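Local coordinates for protein hydroquinone dioxygenase small subunit (Pseudomonas sp., PDB 4ZXA) that probably acts as the small, cupin-fold subunit of a two-subunit, iron(II)-dependent dioxygenase that cleaves the ring of hydroquinone, at residues Q71-T76 / T107-E112. Sequence-based numbering, arbitrary orientation.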
ATOM      1  N   GLN A  71      41.058 -14.620 -28.970  1.00 40.25           N
ATOM      2  CA  GLN A  71      42.036 -14.157 -28.001  1.00 35.79           C
ATOM      3  C   GLN A  71      42.177 -12.654 -28.108  1.00 40.59           C
ATOM      4  O   GLN A  71      42.379 -12.135 -29.203  1.00 43.50           O
ATOM      5  CB  GLN A  71      43.372 -14.813 -28.280  1.00 30.96           C
ATOM      6  CG  GLN A  71      44.434 -14.560 -27.249  1.00 40.58           C
ATOM      7  CD  GLN A  71      45.810 -14.916 -27.784  1.00 44.34           C
ATOM      8  OE1 GLN A  71      46.225 -14.409 -28.831  1.00 37.70           O
ATOM      9  NE2 GLN A  71      46.518 -15.801 -27.080  1.00 37.12           N
ATOM     10  N   SER A  72      42.053 -11.952 -26.979  1.00 38.97           N
ATOM     11  CA  SER A  72      42.210 -10.493 -26.961  1.00 36.12           C
ATOM     12  C   SER A  72      43.683 -10.080 -27.016  1.00 34.76           C
ATOM     13  O   SER A  72      44.575 -10.906 -26.815  1.00 29.42           O
ATOM     14  CB  SER A  72      41.594  -9.903 -25.688  1.00 34.24           C
ATOM     15  OG  SER A  72      42.465 -10.087 -24.574  1.00 29.66           O
ATOM     16  N   PRO A  73      43.932  -8.794 -27.299  1.00 31.22           N
ATOM     17  CA  PRO A  73      45.247  -8.176 -27.087  1.00 33.38           C
ATOM     18  C   PRO A  73      45.579  -8.167 -25.602  1.00 34.15           C
ATOM     19  O   PRO A  73      44.650  -8.216 -24.785  1.00 30.34           O
ATOM     20  CB  PRO A  73      45.039  -6.730 -27.559  1.00 31.07           C
ATOM     21  CG  PRO A  73      43.889  -6.787 -28.492  1.00 37.28           C
ATOM     22  CD  PRO A  73      42.997  -7.901 -28.002  1.00 32.46           C
ATOM     23  N   TRP A  74      46.864  -8.116 -25.256  1.00 26.82           N
ATOM     24  CA  TRP A  74      47.245  -7.840 -23.873  1.00 35.39           C
ATOM     25  C   TRP A  74      46.795  -6.425 -23.455  1.00 34.87           C
ATOM     26  O   TRP A  74      47.078  -5.429 -24.143  1.00 31.14           O
ATOM     27  CB  TRP A  74      48.752  -7.969 -23.658  1.00 30.06           C
ATOM     28  CG  TRP A  74      49.304  -9.358 -23.632  1.00 37.26           C
ATOM     29  CD1 TRP A  74      50.004  -9.983 -24.634  1.00 36.63           C
ATOM     30  CD2 TRP A  74      49.249 -10.293 -22.540  1.00 38.69           C
ATOM     31  NE1 TRP A  74      50.376 -11.244 -24.232  1.00 34.03           N
ATOM     32  CE2 TRP A  74      49.931 -11.461 -22.954  1.00 37.68           C
ATOM     33  CE3 TRP A  74      48.684 -10.263 -21.259  1.00 33.32           C
ATOM     34  CZ2 TRP A  74      50.065 -12.581 -22.132  1.00 37.11           C
ATOM     35  CZ3 TRP A  74      48.820 -11.379 -20.443  1.00 36.69           C
ATOM     36  CH2 TRP A  74      49.503 -12.521 -20.883  1.00 41.48           C
ATOM     37  N   PHE A  75      46.097  -6.354 -22.322  1.00 34.32           N
ATOM     38  CA  PHE A  75      45.571  -5.100 -21.787  1.00 31.16           C
ATOM     39  C   PHE A  75      46.294  -4.740 -20.489  1.00 33.73           C
ATOM     40  O   PHE A  75      46.788  -5.617 -19.772  1.00 34.55           O
ATOM     41  CB  PHE A  75      44.083  -5.237 -21.472  1.00 26.65           C
ATOM     42  CG  PHE A  75      43.215  -5.442 -22.670  1.00 25.15           C
ATOM     43  CD1 PHE A  75      43.155  -4.486 -23.671  1.00 30.33           C
ATOM     44  CD2 PHE A  75      42.423  -6.572 -22.776  1.00 22.04           C
ATOM     45  CE1 PHE A  75      42.323  -4.663 -24.773  1.00 30.19           C
ATOM     46  CE2 PHE A  75      41.587  -6.759 -23.868  1.00 22.76           C
ATOM     47  CZ  PHE A  75      41.535  -5.808 -24.870  1.00 26.57           C
ATOM     48  N   THR A  76      46.337  -3.455 -20.173  1.00 28.23           N
ATOM     49  CA  THR A  76      46.873  -3.048 -18.889  1.00 29.45           C
ATOM     50  C   THR A  76      46.337  -1.677 -18.460  1.00 28.67           C
ATOM     51  O   THR A  76      45.869  -0.885 -19.289  1.00 26.83           O
ATOM     52  CB  THR A  76      48.409  -3.003 -18.929  1.00 28.85           C
ATOM     53  OG1 THR A  76      48.939  -3.101 -17.595  1.00 24.60           O
ATOM     54  CG2 THR A  76      48.882  -1.706 -19.606  1.00 22.33           C
ATOM     55  N   THR A 107      42.011   1.487 -19.632  1.00 31.09           N
ATOM     56  CA  THR A 107      42.790   0.350 -20.068  1.00 34.40           C
ATOM     57  C   THR A 107      43.618   0.744 -21.293  1.00 31.73           C
ATOM     58  O   THR A 107      43.154   1.482 -22.160  1.00 30.84           O
ATOM     59  CB  THR A 107      41.926  -0.907 -20.303  1.00 32.46           C
ATOM     60  OG1 THR A 107      42.321  -1.529 -21.526  1.00 36.47           O
ATOM     61  CG2 THR A 107      40.458  -0.562 -20.337  1.00 24.10           C
ATOM     62  N   HIS A 108      44.864   0.283 -21.318  1.00 29.80           N
ATOM     63  CA  HIS A 108      45.772   0.546 -22.425  1.00 36.56           C
ATOM     64  C   HIS A 108      46.299  -0.769 -23.007  1.00 32.75           C
ATOM     65  O   HIS A 108      46.353  -1.796 -22.315  1.00 29.46           O
ATOM     66  CB  HIS A 108      46.949   1.418 -21.953  1.00 33.06           C
ATOM     67  CG  HIS A 108      46.549   2.808 -21.553  1.00 43.63           C
ATOM     68  ND1 HIS A 108      46.554   3.867 -22.437  1.00 40.74           N
ATOM     69  CD2 HIS A 108      46.117   3.307 -20.370  1.00 38.37           C
ATOM     70  CE1 HIS A 108      46.139   4.960 -21.815  1.00 39.57           C
ATOM     71  NE2 HIS A 108      45.861   4.645 -20.565  1.00 38.74           N
ATOM     72  N   LEU A 109      46.695  -0.727 -24.277  1.00 36.43           N
ATOM     73  CA  LEU A 109      47.383  -1.850 -24.913  1.00 31.72           C
ATOM     74  C   LEU A 109      48.750  -2.075 -24.274  1.00 30.82           C
ATOM     75  O   LEU A 109      49.564  -1.166 -24.232  1.00 33.66           O
ATOM     76  CB  LEU A 109      47.548  -1.575 -26.397  1.00 25.37           C
ATOM     77  CG  LEU A 109      46.254  -1.632 -27.204  1.00 32.97           C
ATOM     78  CD1 LEU A 109      46.559  -1.251 -28.641  1.00 40.70           C
ATOM     79  CD2 LEU A 109      45.604  -3.016 -27.141  1.00 26.60           C
ATOM     80  N   ALA A 110      48.997  -3.278 -23.761  1.00 29.10           N
ATOM     81  CA  ALA A 110      50.259  -3.558 -23.076  1.00 31.46           C
ATOM     82  C   ALA A 110      51.399  -3.919 -24.038  1.00 42.44           C
ATOM     83  O   ALA A 110      52.571  -3.940 -23.634  1.00 40.29           O
ATOM     84  CB  ALA A 110      50.076  -4.660 -22.043  1.00 29.32           C
ATOM     85  N   GLY A 111      51.044  -4.204 -25.295  1.00 35.83           N
ATOM     86  CA  GLY A 111      52.000  -4.602 -26.317  1.00 36.41           C
ATOM     87  C   GLY A 111      51.944  -6.076 -26.714  1.00 44.10           C
ATOM     88  O   GLY A 111      51.313  -6.904 -26.042  1.00 40.23           O
ATOM     89  N   GLU A 112      52.616  -6.406 -27.814  1.00 45.62           N
ATOM     90  CA  GLU A 112      52.609  -7.765 -28.357  1.00 44.30           C
ATOM     91  C   GLU A 112      53.294  -8.744 -27.419  1.00 41.42           C
ATOM     92  O   GLU A 112      52.842  -9.877 -27.250  1.00 45.68           O
ATOM     93  CB  GLU A 112      53.307  -7.815 -29.725  1.00 45.49           C
ATOM     94  CG  GLU A 112      52.712  -6.895 -30.799  1.00 51.64           C
ATOM     95  CD  GLU A 112      51.335  -7.332 -31.287  1.00 46.04           C
ATOM     96  OE1 GLU A 112      50.845  -8.403 -30.863  1.00 43.68           O
ATOM     97  OE2 GLU A 112      50.746  -6.592 -32.104  1.00 48.26           O
TER
HETATM   98  O   HOH W   1      48.665  -4.849 -27.116  1.00 33.36           O
HETATM   99  O   HOH W   2      49.096  -7.710 -27.419  1.00 39.74           O
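Thr76 and His108 form an antiparallel hydrogen-bonded pair: Thr76 N donates to His108 O (2.7 Å) and His108 N returns a straighter bond to Thr76 O. Phe75 and Leu109 are the neighbouring non-hydrogen-bonded pair, with diverging side chains. The next backbone bond, from Ala110 N to Trp74 O, is almost linear at hydrogen (175°), although the donor lies well above the carbonyl plane. Farther along, two waters link the backbones of Trp74 and Gly111: one accepts from Trp74 N and donates to Gly111 O, while the other accepts from Gly111 N and binds Trp74 O weakly. Gly111, with phi 108°, adopts a backbone that a side chain would crowd against the preceding carbonyl.

The small Ala110 CB lies 3.9 Å from Trp74 CB and also touches Thr76 CB. Leu109 turns its CD2 back to Pro73 CB at 3.8 Å.

With CG beside its own backbone N (chi1 -74°), Trp74 brings CD1 obliquely to 3.6 Å from Gly111 O, near Glu112 O. Cut back to an alanine, this position would keep its CB contact with Ala110, but a gap would probably open beside Gly111, Glu112, Leu95 and Pro114.

Strand 108-109 edges the five-stranded sheet of the cupin fold within this chain; strand 71-76 lies between it and strand 136-142. Threonine suits position 76: OG1 bonds to Ser136 O while CG2 lies against His108 O and Ala110 CB.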